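Local coordinates for conserved hypothetical protein (Agrobacterium tumefaciens, PDB 2FEX) that is of unknown function but belongs to the DJ-1/PfpI family, with a largely parallel sheet between helices and a probable nucleophile elbow, at residues A[116-119]-A[125-128]; A[98-103]-A[159-164]; A[65-70]-A[88-93]; A[94-99]-A[166-171]. One frame throughout, in Å; residues are numbered along the deposited sequence.

Contact 1: A[116-119]-A[125-128]; sequences VAHT and SHKA
Thr119 and His126 mark the closest backbone approach, and even there the CA atoms stay 8.9 Å apart: the irregular 116-119 segment runs at a distance from the helix holding His126, and imidazole side chains have to bridge the interval. His126 does so directly. Its NE2 donates to Thr119 O at 2.8 Å, in a bent bond (145° at the hydrogen) that reaches the oxygen from well above the carbonyl plane. The backbone carbonyl of a buried loop is thereby tied to a helix by a side chain.

His118 comes alongside the same ring. The two side chains run antiparallel beside one another and their imidazoles meet at the rims, neither over the other's face, with His118 CD2 at 3.6 Å from His126 CD2 and the planes 32° apart. With chi1 at 59°, CG of His118 sits between its own backbone N and carbonyl carbon, folding the ring back along the loop, where ND1 donates an almost straight bond to Val116 O (2.8 Å). Each ring is held at a second nitrogen too: His118 NE2 bonds to Tyr132 OH and His126 ND1 to Ser105 OG, which fixes both rotations. The loop packs on strands 145-147 and 150-153 through Thr119 on Val145 and His118 on Thr152, while His126 and Ser125 rest against helix 102-109.

Contact 2: A[98-103]-A[159-164]; sequences AGICAA and VSFAVE
Ala98 O accepts a probable hydrogen bond from Ile69 N, fixing strand 96-100 in the sheet, while the methyl group of the same alanine faces the 159-164 helix. Across the contact itself nothing polar is exchanged; one aromatic ring does the work. Phe161, extended away from its own backbone nitrogen (chi1 -173°), reaches from the helix onto the strand, whose direction is antiparallel to that of the helix with the axes 9.9 Å apart.

Ile100 lies over one face of this ring. Its CB stands 3.6 Å from the Phe161 ring centroid and only 10° off the normal, a well-centred CH-pi contact, and CG2 closes on Phe161 CE2 at 3.5 Å. The far end of the ring meets the strand differently: Ala98 CB is 3.7 Å from Phe161 CZ, and the peptide joining Ala98 to Gly99 lies at the ring edge, in its plane. The strand thus meets the ring at one face and at its edge, and Val68 and Val151 of the adjoining strands add to the packing.

Just past this strand, Cys101 has positive phi (62°) and the chain turns sharply into helix 102-109. This Gly99-Cys101-Ala103 pattern is consistent with the nucleophile elbow of the DJ-1/PfpI family.

Contact 3: A[65-70]-A[88-93]; sequences DALVIP and KRFRDR
The CH-pi contact between Leu67 and Phe90 carries most of this buried interface. Leu67 CB lies over one face of the phenyl ring, 4.1 Å from the Phe90 ring centroid, and is displaced toward the rim, so that Phe90 CD2 is its nearest atom at 3.8 Å. The two side chains cross at about a right angle. The two torsions of Leu67 (chi1 171°, chi2 66°) together bring its CD2 methyl to 4.2 Å from Phe90 CG.

Looser van der Waals packing continues along the strand, where Ala66 O comes within 4.3 Å of Phe90 CE2. Phe90 also touches Val97, and this places the contact within a beta-alpha-beta crossover: strand 66-69 leads by way of helix 84-92 into strand 96-100, its parallel neighbour in the sheet, and the phenyl ring lies against both strands.

Of the charged groups, Lys88 and Asp92 pair on the exposed side of the helix: Lys88 NZ bridges to Asp92 OD2 at 2.9 Å, one helical turn along, using the syn lone pair of that oxygen. The two arginines flanking Phe90 reach to backbone carbonyls instead, Arg89 NH1 to those of Tyr56 and Leu59 and Arg91 NH1 to that of Gly148.

Contact 4: A[94-99]-A[166-171]; sequences DRLVAG and LKSLGL
Leu96 and Ser168 each start toward the other segment, and their CA atoms, 7.3 Å apart, are the nearest across the two. Leu96 CG and Ser168 OG both lie trans to the nitrogen of their own residue (chi1 173° and 176°). The meeting is nevertheless not end to end: Ser168 OG settles in the hollow formed by CB, CD1 and CD2 of Leu96, 3.5 Å from Leu96 CD1 and 3.6 Å from Leu96 CD2, against the flank of the isobutyl group. These are van der Waals distances between a hydroxyl and two methyls. Ser168 occupies two conformations, so this approach describes one of them; its CB, at 3.7 Å from Leu96 CD2, contributes as well.

Leu169 adds a looser apolar touch. Its CB does not point at the strand, but the chain bends round to bring CG within 4.0 Å of Leu96 CD2. Ile165, one turn earlier, and Val151 of the adjoining strand also pack on Leu96.

Each segment includes a helix end of the same kind. Gly170, with positive phi, closes helix 158-168 in a Schellman motif, with Leu171 N bonded to Leu166 O at 2.9 Å, and Asp94 plays the corresponding part after helix 84-92, where Arg95 N returns to Phe90 O. What results is a helix terminus laid on the beginning of a central strand, an arrangement that belongs to the layered alpha/beta fold of this family.

In the fold
Strand 96-100 ties three of the contacts together. Contacts 2 and 4 share it with helix 158-168, their centres 11 Å apart along the same face of the sheet, and contact 3, 9 Å from contact 4 between centres, belongs to the neighbouring strand 66-69 and lies on the opposite face under helix 84-92. Along the chain contact 3 closes first; contacts 4 and 2 then open on strand 96-100 and close on helix 158-168, enclosing contact 1. The last stands apart, its centre 13 Å from that of contact 2, between helix 102-109 and the strands 145-147 and 150-153. Helices thus cover both faces of the strand that leads into the probable nucleophile elbow.

Contact 1: A[116-119]-A[125-128]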
loop_
_atom_site.group_PDB
_atom_site.type_symbol
_atom_site.label_atom_id
_atom_site.label_comp_id
_atom_site.label_asym_id
_atom_site.label_seq_id
_atom_site.Cartn_x
_atom_site.Cartn_y
_atom_site.Cartn_z
ATOM N N VAL A 116 17.149 11.999 19.094
ATOM C CA VAL A 116 16.853 10.572 19.005
ATOM C C VAL A 116 17.498 9.967 17.787
ATOM O O VAL A 116 17.670 10.646 16.761
ATOM C CB VAL A 116 15.329 10.281 18.955
ATOM C CG1 VAL A 116 14.694 10.699 20.310
ATOM C CG2 VAL A 116 14.661 11.001 17.763
ATOM N N ALA A 117 17.795 8.674 17.882
ATOM C CA ALA A 117 18.287 7.926 16.727
ATOM C C ALA A 117 17.145 7.886 15.699
ATOM O O ALA A 117 15.962 7.787 16.074
ATOM C CB ALA A 117 18.718 6.512 17.135
ATOM N N HIS A 118 17.503 7.994 14.416
ATOM C CA HIS A 118 16.469 8.056 13.347
ATOM C C HIS A 118 17.125 7.762 11.997
ATOM O O HIS A 118 18.345 7.637 11.902
ATOM C CB HIS A 118 15.859 9.452 13.297
ATOM C CG HIS A 118 16.879 10.532 13.026
ATOM N ND1 HIS A 118 17.564 11.195 14.028
ATOM C CD2 HIS A 118 17.365 11.004 11.855
ATOM C CE1 HIS A 118 18.457 12.011 13.483
ATOM N NE2 HIS A 118 18.367 11.905 12.162
ATOM N N THR A 119 16.290 7.630 10.964
ATOM C CA THR A 119 16.791 7.499 9.619
ATOM C C THR A 119 15.807 8.268 8.704
ATOM O O THR A 119 15.004 9.106 9.184
ATOM C CB THR A 119 16.967 6.019 9.206
ATOM O OG1 THR A 119 17.700 5.914 7.963
ATOM C CG2 THR A 119 15.588 5.290 9.121
ATOM N N SER A 125 18.349 14.689 2.713
ATOM C CA SER A 125 16.902 14.963 2.775
ATOM C C SER A 125 16.523 15.638 4.090
ATOM O O SER A 125 15.755 16.611 4.088
ATOM C CB SER A 125 16.075 13.694 2.543
ATOM O OG SER A 125 16.378 13.126 1.283
ATOM N N HIS A 126 17.088 15.158 5.207
ATOM C CA HIS A 126 16.807 15.799 6.498
ATOM C C HIS A 126 17.447 17.188 6.587
ATOM O O HIS A 126 16.864 18.138 7.103
ATOM C CB HIS A 126 17.300 14.900 7.652
ATOM C CG HIS A 126 16.407 13.695 7.897
ATOM N ND1 HIS A 126 15.405 13.304 7.029
ATOM C CD2 HIS A 126 16.414 12.778 8.902
ATOM C CE1 HIS A 126 14.796 12.222 7.510
ATOM N NE2 HIS A 126 15.415 11.860 8.632
ATOM N N LYS A 127 18.660 17.285 6.065
ATOM C CA LYS A 127 19.454 18.525 6.147
ATOM C C LYS A 127 18.841 19.647 5.324
ATOM O O LYS A 127 19.212 20.827 5.524
ATOM C CB LYS A 127 20.947 18.262 5.765
ATOM C CG LYS A 127 21.659 17.443 6.882
ATOM C CD LYS A 127 23.152 17.157 6.601
ATOM C CE LYS A 127 23.972 18.419 6.448
ATOM N NZ LYS A 127 24.235 19.102 7.731
ATOM N N ALA A 128 17.934 19.304 4.409
ATOM C CA ALA A 128 17.210 20.353 3.600
ATOM C C ALA A 128 16.356 21.232 4.527
ATOM O O ALA A 128 16.003 22.358 4.150
ATOM C CB ALA A 128 16.371 19.735 2.565
#

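Contact 2: A[98-103]-A[159-164]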
loop_
_atom_site.group_PDB
_atom_site.type_symbol
_atom_site.label_atom_id
_atom_site.label_comp_id
_atom_site.label_asym_id
_atom_site.label_seq_id
_atom_site.Cartn_x
_atom_site.Cartn_y
_atom_site.Cartn_z
ATOM N N ALA A 98 5.439 8.813 14.133
ATOM C CA ALA A 98 6.185 7.956 13.167
ATOM C C ALA A 98 6.074 8.688 11.834
ATOM O O ALA A 98 4.955 9.153 11.450
ATOM C CB ALA A 98 5.539 6.594 13.026
ATOM N N GLY A 99 7.187 8.760 11.110
ATOM C CA GLY A 99 7.176 9.396 9.790
ATOM C C GLY A 99 8.057 8.611 8.852
ATOM O O GLY A 99 9.143 8.174 9.236
ATOM N N ILE A 100 7.558 8.445 7.620
ATOM C CA ILE A 100 8.289 7.680 6.594
ATOM C C ILE A 100 8.535 8.559 5.356
ATOM O O ILE A 100 7.697 9.475 4.976
ATOM C CB ILE A 100 7.522 6.368 6.297
ATOM C CG1 ILE A 100 8.212 5.587 5.159
ATOM C CG2 ILE A 100 6.033 6.701 5.901
ATOM C CD1 ILE A 100 7.725 4.080 5.119
ATOM N N CYS A 101 9.674 8.316 4.730
ATOM C CA CYS A 101 9.991 8.919 3.428
ATOM C C CYS A 101 10.052 10.475 3.581
ATOM O O CYS A 101 10.700 10.997 4.533
ATOM C CB CYS A 101 8.923 8.440 2.391
ATOM S SG CYS A 101 9.243 8.754 0.630
ATOM N N ALA A 102 9.371 11.221 2.690
ATOM C CA ALA A 102 9.435 12.707 2.814
ATOM C C ALA A 102 8.913 13.178 4.160
ATOM O O ALA A 102 9.340 14.249 4.688
ATOM C CB ALA A 102 8.678 13.407 1.649
ATOM N N ALA A 103 7.989 12.392 4.742
ATOM C CA ALA A 103 7.463 12.779 6.071
ATOM C C ALA A 103 8.506 12.641 7.179
ATOM O O ALA A 103 8.403 13.317 8.206
ATOM C CB ALA A 103 6.157 11.982 6.404
ATOM N N VAL A 159 7.751 -2.135 5.368
ATOM C CA VAL A 159 7.506 -3.276 6.266
ATOM C C VAL A 159 8.088 -3.001 7.649
ATOM O O VAL A 159 7.400 -3.149 8.644
ATOM C CB VAL A 159 8.028 -4.586 5.674
ATOM C CG1 VAL A 159 7.663 -5.730 6.661
ATOM C CG2 VAL A 159 7.387 -4.772 4.269
ATOM N N SER A 160 9.371 -2.623 7.726
ATOM C CA SER A 160 9.975 -2.391 9.026
ATOM C C SER A 160 9.363 -1.139 9.707
ATOM O O SER A 160 9.315 -1.082 10.927
ATOM C CB SER A 160 11.494 -2.300 8.953
ATOM O OG SER A 160 11.904 -1.293 8.035
ATOM N N PHE A 161 8.877 -0.212 8.889
ATOM C CA PHE A 161 8.141 0.954 9.450
ATOM C C PHE A 161 6.923 0.414 10.236
ATOM O O PHE A 161 6.714 0.770 11.428
ATOM C CB PHE A 161 7.682 1.853 8.309
ATOM C CG PHE A 161 7.061 3.171 8.766
ATOM C CD1 PHE A 161 7.765 4.060 9.571
ATOM C CD2 PHE A 161 5.766 3.502 8.323
ATOM C CE1 PHE A 161 7.193 5.340 9.901
ATOM C CE2 PHE A 161 5.180 4.784 8.651
ATOM C CZ PHE A 161 5.892 5.662 9.486
ATOM N N ALA A 162 6.158 -0.484 9.594
ATOM C CA ALA A 162 4.991 -1.039 10.266
ATOM C C ALA A 162 5.363 -1.827 11.527
ATOM O O ALA A 162 4.717 -1.683 12.582
ATOM C CB ALA A 162 4.171 -1.904 9.311
ATOM N N VAL A 163 6.406 -2.640 11.418
ATOM C CA VAL A 163 6.801 -3.524 12.542
ATOM C C VAL A 163 7.227 -2.611 13.718
ATOM O O VAL A 163 6.843 -2.870 14.860
ATOM C CB VAL A 163 7.966 -4.421 12.125
ATOM C CG1 VAL A 163 8.635 -5.041 13.363
ATOM C CG2 VAL A 163 7.484 -5.457 11.072
ATOM N N GLU A 164 7.997 -1.541 13.442
ATOM C CA GLU A 164 8.504 -0.714 14.566
ATOM C C GLU A 164 7.356 0.062 15.248
ATOM O O GLU A 164 7.390 0.273 16.466
ATOM C CB GLU A 164 9.602 0.251 14.118
ATOM C CG GLU A 164 10.898 -0.449 13.696
ATOM C CD GLU A 164 11.610 -1.183 14.866
ATOM O OE1 GLU A 164 11.269 -1.003 16.084
ATOM O OE2 GLU A 164 12.526 -1.980 14.553
#

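Contact 3: A[65-70]-A[88-93]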
loop_
_atom_site.group_PDB
_atom_site.type_symbol
_atom_site.label_atom_id
_atom_site.label_comp_id
_atom_site.label_asym_id
_atom_site.label_seq_id
_atom_site.Cartn_x
_atom_site.Cartn_y
_atom_site.Cartn_z
ATOM N N ASP A 65 -3.259 6.935 20.482
ATOM C CA ASP A 65 -1.997 6.383 20.956
ATOM C C ASP A 65 -0.753 6.706 20.083
ATOM O O ASP A 65 0.379 6.660 20.565
ATOM C CB ASP A 65 -2.153 4.871 21.093
ATOM C CG ASP A 65 -3.238 4.518 22.081
ATOM O OD1 ASP A 65 -2.959 4.639 23.298
ATOM O OD2 ASP A 65 -4.384 4.236 21.666
ATOM N N ALA A 66 -0.974 6.979 18.795
ATOM C CA ALA A 66 0.154 7.152 17.862
ATOM C C ALA A 66 -0.282 8.013 16.703
ATOM O O ALA A 66 -1.449 7.963 16.291
ATOM C CB ALA A 66 0.642 5.774 17.373
ATOM N N LEU A 67 0.654 8.807 16.207
ATOM C CA LEU A 67 0.455 9.643 15.012
ATOM C C LEU A 67 1.430 9.151 13.954
ATOM O O LEU A 67 2.661 9.146 14.142
ATOM C CB LEU A 67 0.785 11.084 15.356
ATOM C CG LEU A 67 0.843 12.046 14.184
ATOM C CD1 LEU A 67 -0.609 12.167 13.603
ATOM C CD2 LEU A 67 1.373 13.428 14.645
ATOM N N VAL A 68 0.886 8.709 12.828
ATOM C CA VAL A 68 1.704 8.082 11.759
ATOM C C VAL A 68 1.542 8.928 10.519
ATOM O O VAL A 68 0.407 9.191 10.096
ATOM C CB VAL A 68 1.230 6.643 11.468
ATOM C CG1 VAL A 68 1.972 6.062 10.259
ATOM C CG2 VAL A 68 1.455 5.770 12.720
ATOM N N ILE A 69 2.669 9.394 9.986
ATOM C CA ILE A 69 2.647 10.347 8.860
ATOM C C ILE A 69 3.308 9.706 7.621
ATOM O O ILE A 69 4.535 9.570 7.576
ATOM C CB ILE A 69 3.310 11.692 9.244
ATOM C CG1 ILE A 69 2.805 12.189 10.594
ATOM C CG2 ILE A 69 3.090 12.694 8.115
ATOM C CD1 ILE A 69 3.578 13.445 11.046
ATOM N N PRO A 70 2.503 9.281 6.611
ATOM C CA PRO A 70 3.125 8.756 5.383
ATOM C C PRO A 70 3.759 9.897 4.555
ATOM O O PRO A 70 3.351 11.098 4.657
ATOM C CB PRO A 70 1.944 8.177 4.547
ATOM C CG PRO A 70 0.710 9.016 5.085
ATOM C CD PRO A 70 1.027 9.240 6.596
ATOM N N LYS A 88 3.964 18.471 18.051
ATOM C CA LYS A 88 4.187 18.919 19.459
ATOM C C LYS A 88 3.051 18.445 20.385
ATOM O O LYS A 88 3.316 17.977 21.484
ATOM C CB LYS A 88 4.427 20.419 19.537
ATOM C CG LYS A 88 4.717 20.923 20.981
ATOM C CD LYS A 88 5.166 22.358 20.976
ATOM C CE LYS A 88 5.356 22.926 22.396
ATOM N NZ LYS A 88 5.936 21.971 23.405
ATOM N N ARG A 89 1.806 18.584 19.936
ATOM C CA ARG A 89 0.635 18.121 20.685
ATOM C C ARG A 89 0.809 16.655 21.104
ATOM O O ARG A 89 0.597 16.302 22.246
ATOM C CB ARG A 89 -0.661 18.327 19.852
ATOM C CG ARG A 89 -2.007 17.998 20.519
ATOM C CD ARG A 89 -3.268 18.294 19.602
ATOM N NE ARG A 89 -3.032 19.359 18.626
ATOM C CZ ARG A 89 -3.478 19.346 17.377
ATOM N NH1 ARG A 89 -4.200 18.356 16.938
ATOM N NH2 ARG A 89 -3.202 20.342 16.561
ATOM N N PHE A 90 1.186 15.823 20.144
ATOM C CA PHE A 90 1.392 14.386 20.387
ATOM C C PHE A 90 2.619 14.079 21.248
ATOM O O PHE A 90 2.551 13.273 22.199
ATOM C CB PHE A 90 1.374 13.630 19.043
ATOM C CG PHE A 90 -0.005 13.305 18.603
ATOM C CD1 PHE A 90 -0.846 14.312 18.107
ATOM C CD2 PHE A 90 -0.537 12.005 18.841
ATOM C CE1 PHE A 90 -2.195 13.999 17.743
ATOM C CE2 PHE A 90 -1.840 11.671 18.509
ATOM C CZ PHE A 90 -2.700 12.671 17.963
ATOM N N ARG A 91 3.742 14.725 20.913
ATOM C CA ARG A 91 4.998 14.490 21.667
ATOM C C ARG A 91 4.847 14.908 23.118
ATOM O O ARG A 91 5.396 14.246 24.044
ATOM C CB ARG A 91 6.176 15.238 21.032
ATOM C CG ARG A 91 6.586 14.593 19.748
ATOM C CD ARG A 91 7.393 13.346 20.070
ATOM N NE ARG A 91 8.682 13.759 20.624
ATOM C CZ ARG A 91 9.559 12.957 21.215
ATOM N NH1 ARG A 91 9.282 11.664 21.416
ATOM N NH2 ARG A 91 10.715 13.473 21.619
ATOM N N ASP A 92 4.124 16.004 23.349
ATOM C CA ASP A 92 3.969 16.506 24.730
ATOM C C ASP A 92 3.163 15.517 25.588
ATOM O O ASP A 92 3.278 15.550 26.791
ATOM C CB ASP A 92 3.332 17.901 24.768
ATOM C CG ASP A 92 4.295 19.004 24.385
ATOM O OD1 ASP A 92 5.514 18.744 24.205
ATOM O OD2 ASP A 92 3.818 20.155 24.229
ATOM N N ARG A 93 2.365 14.656 24.959
ATOM C CA ARG A 93 1.545 13.638 25.612
ATOM C C ARG A 93 2.288 12.295 25.613
ATOM O O ARG A 93 1.690 11.259 25.936
ATOM C CB ARG A 93 0.177 13.547 24.883
ATOM C CG ARG A 93 -0.826 12.495 25.365
ATOM C CD ARG A 93 -1.369 12.714 26.797
ATOM N NE ARG A 93 -2.022 11.503 27.319
ATOM C CZ ARG A 93 -1.385 10.356 27.575
ATOM N NH1 ARG A 93 -0.090 10.241 27.355
ATOM N NH2 ARG A 93 -2.039 9.303 28.040
#

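Contact 4: A[94-99]-A[166-171]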
loop_
_atom_site.group_PDB
_atom_site.type_symbol
_atom_site.label_atom_id
_atom_site.label_comp_id
_atom_site.label_asym_id
_atom_site.label_seq_id
_atom_site.Cartn_x
_atom_site.Cartn_y
_atom_site.Cartn_z
ATOM N N ASP A 94 3.555 12.321 25.218
ATOM C CA ASP A 94 4.381 11.114 25.131
ATOM C C ASP A 94 3.747 10.056 24.229
ATOM O O ASP A 94 3.848 8.835 24.499
ATOM C CB ASP A 94 4.647 10.536 26.551
ATOM C CG ASP A 94 5.601 11.433 27.381
ATOM O OD1 ASP A 94 6.586 11.979 26.796
ATOM O OD2 ASP A 94 5.397 11.562 28.619
ATOM N N ARG A 95 3.086 10.507 23.145
ATOM C CA ARG A 95 2.597 9.561 22.163
ATOM C C ARG A 95 3.642 9.323 21.076
ATOM O O ARG A 95 4.330 10.259 20.630
ATOM C CB ARG A 95 1.319 10.067 21.455
ATOM C CG ARG A 95 0.169 10.400 22.364
ATOM C CD ARG A 95 -0.180 9.199 23.239
ATOM N NE ARG A 95 -1.482 9.415 23.823
ATOM C CZ ARG A 95 -2.028 8.578 24.691
ATOM N NH1 ARG A 95 -1.348 7.486 25.100
ATOM N NH2 ARG A 95 -3.227 8.846 25.186
ATOM N N LEU A 96 3.670 8.079 20.597
ATOM C CA LEU A 96 4.492 7.711 19.437
ATOM C C LEU A 96 4.226 8.645 18.257
ATOM O O LEU A 96 3.058 8.889 17.941
ATOM C CB LEU A 96 4.088 6.286 18.989
ATOM C CG LEU A 96 4.690 5.759 17.691
ATOM C CD1 LEU A 96 6.236 5.739 17.864
ATOM C CD2 LEU A 96 4.165 4.324 17.445
ATOM N N VAL A 97 5.286 9.143 17.624
ATOM C CA VAL A 97 5.135 9.894 16.350
ATOM C C VAL A 97 5.988 9.145 15.306
ATOM O O VAL A 97 7.134 8.838 15.621
ATOM C CB VAL A 97 5.571 11.360 16.478
ATOM C CG1 VAL A 97 5.578 12.028 15.107
ATOM C CG2 VAL A 97 4.571 12.072 17.387
ATOM N N ALA A 98 5.439 8.813 14.133
ATOM C CA ALA A 98 6.185 7.956 13.167
ATOM C C ALA A 98 6.074 8.688 11.834
ATOM O O ALA A 98 4.955 9.153 11.450
ATOM C CB ALA A 98 5.539 6.594 13.026
ATOM N N GLY A 99 7.187 8.760 11.110
ATOM C CA GLY A 99 7.176 9.396 9.790
ATOM C C GLY A 99 8.057 8.611 8.852
ATOM O O GLY A 99 9.143 8.174 9.236
ATOM N N LEU A 166 4.223 -1.054 15.439
ATOM C CA LEU A 166 3.569 -2.073 16.255
ATOM C C LEU A 166 4.360 -2.443 17.515
ATOM O O LEU A 166 3.766 -2.555 18.576
ATOM C CB LEU A 166 3.290 -3.318 15.435
ATOM C CG LEU A 166 2.240 -3.082 14.336
ATOM C CD1 LEU A 166 2.133 -4.353 13.548
ATOM C CD2 LEU A 166 0.873 -2.601 14.935
ATOM N N LYS A 167 5.672 -2.586 17.389
ATOM C CA LYS A 167 6.497 -2.857 18.578
ATOM C C LYS A 167 6.385 -1.737 19.606
ATOM O O LYS A 167 6.232 -2.018 20.809
ATOM C CB LYS A 167 7.966 -3.053 18.206
ATOM C CG LYS A 167 8.209 -4.381 17.436
ATOM C CD LYS A 167 9.708 -4.497 17.161
ATOM C CE LYS A 167 10.043 -5.923 16.722
ATOM N NZ LYS A 167 11.515 -6.139 16.494
ATOM N N SER A 168 6.479 -0.479 19.149
ATOM C CA SER A 168 6.358 0.690 20.056
ATOM C C SER A 168 5.061 0.645 20.871
ATOM O O SER A 168 5.030 1.008 22.077
ATOM C CB SER A 168 6.428 2.014 19.296
ATOM O OG SER A 168 6.225 3.122 20.178
ATOM N N LEU A 169 3.990 0.187 20.225
ATOM C CA LEU A 169 2.672 0.105 20.842
ATOM C C LEU A 169 2.416 -1.184 21.649
ATOM O O LEU A 169 1.304 -1.361 22.196
ATOM C CB LEU A 169 1.584 0.321 19.766
ATOM C CG LEU A 169 1.580 1.719 19.121
ATOM C CD1 LEU A 169 0.646 1.755 17.906
ATOM C CD2 LEU A 169 1.111 2.761 20.158
ATOM N N GLY A 170 3.435 -2.030 21.766
ATOM C CA GLY A 170 3.299 -3.336 22.471
ATOM C C GLY A 170 2.329 -4.274 21.747
ATOM O O GLY A 170 1.733 -5.179 22.371
ATOM N N LEU A 171 2.201 -4.127 20.430
ATOM C CA LEU A 171 1.262 -4.907 19.633
ATOM C C LEU A 171 1.924 -5.922 18.707
ATOM O O LEU A 171 1.228 -6.528 17.884
ATOM C CB LEU A 171 0.373 -4.017 18.758
ATOM C CG LEU A 171 -0.464 -3.061 19.582
ATOM C CD1 LEU A 171 -1.146 -2.147 18.558
ATOM C CD2 LEU A 171 -1.440 -3.780 20.544
#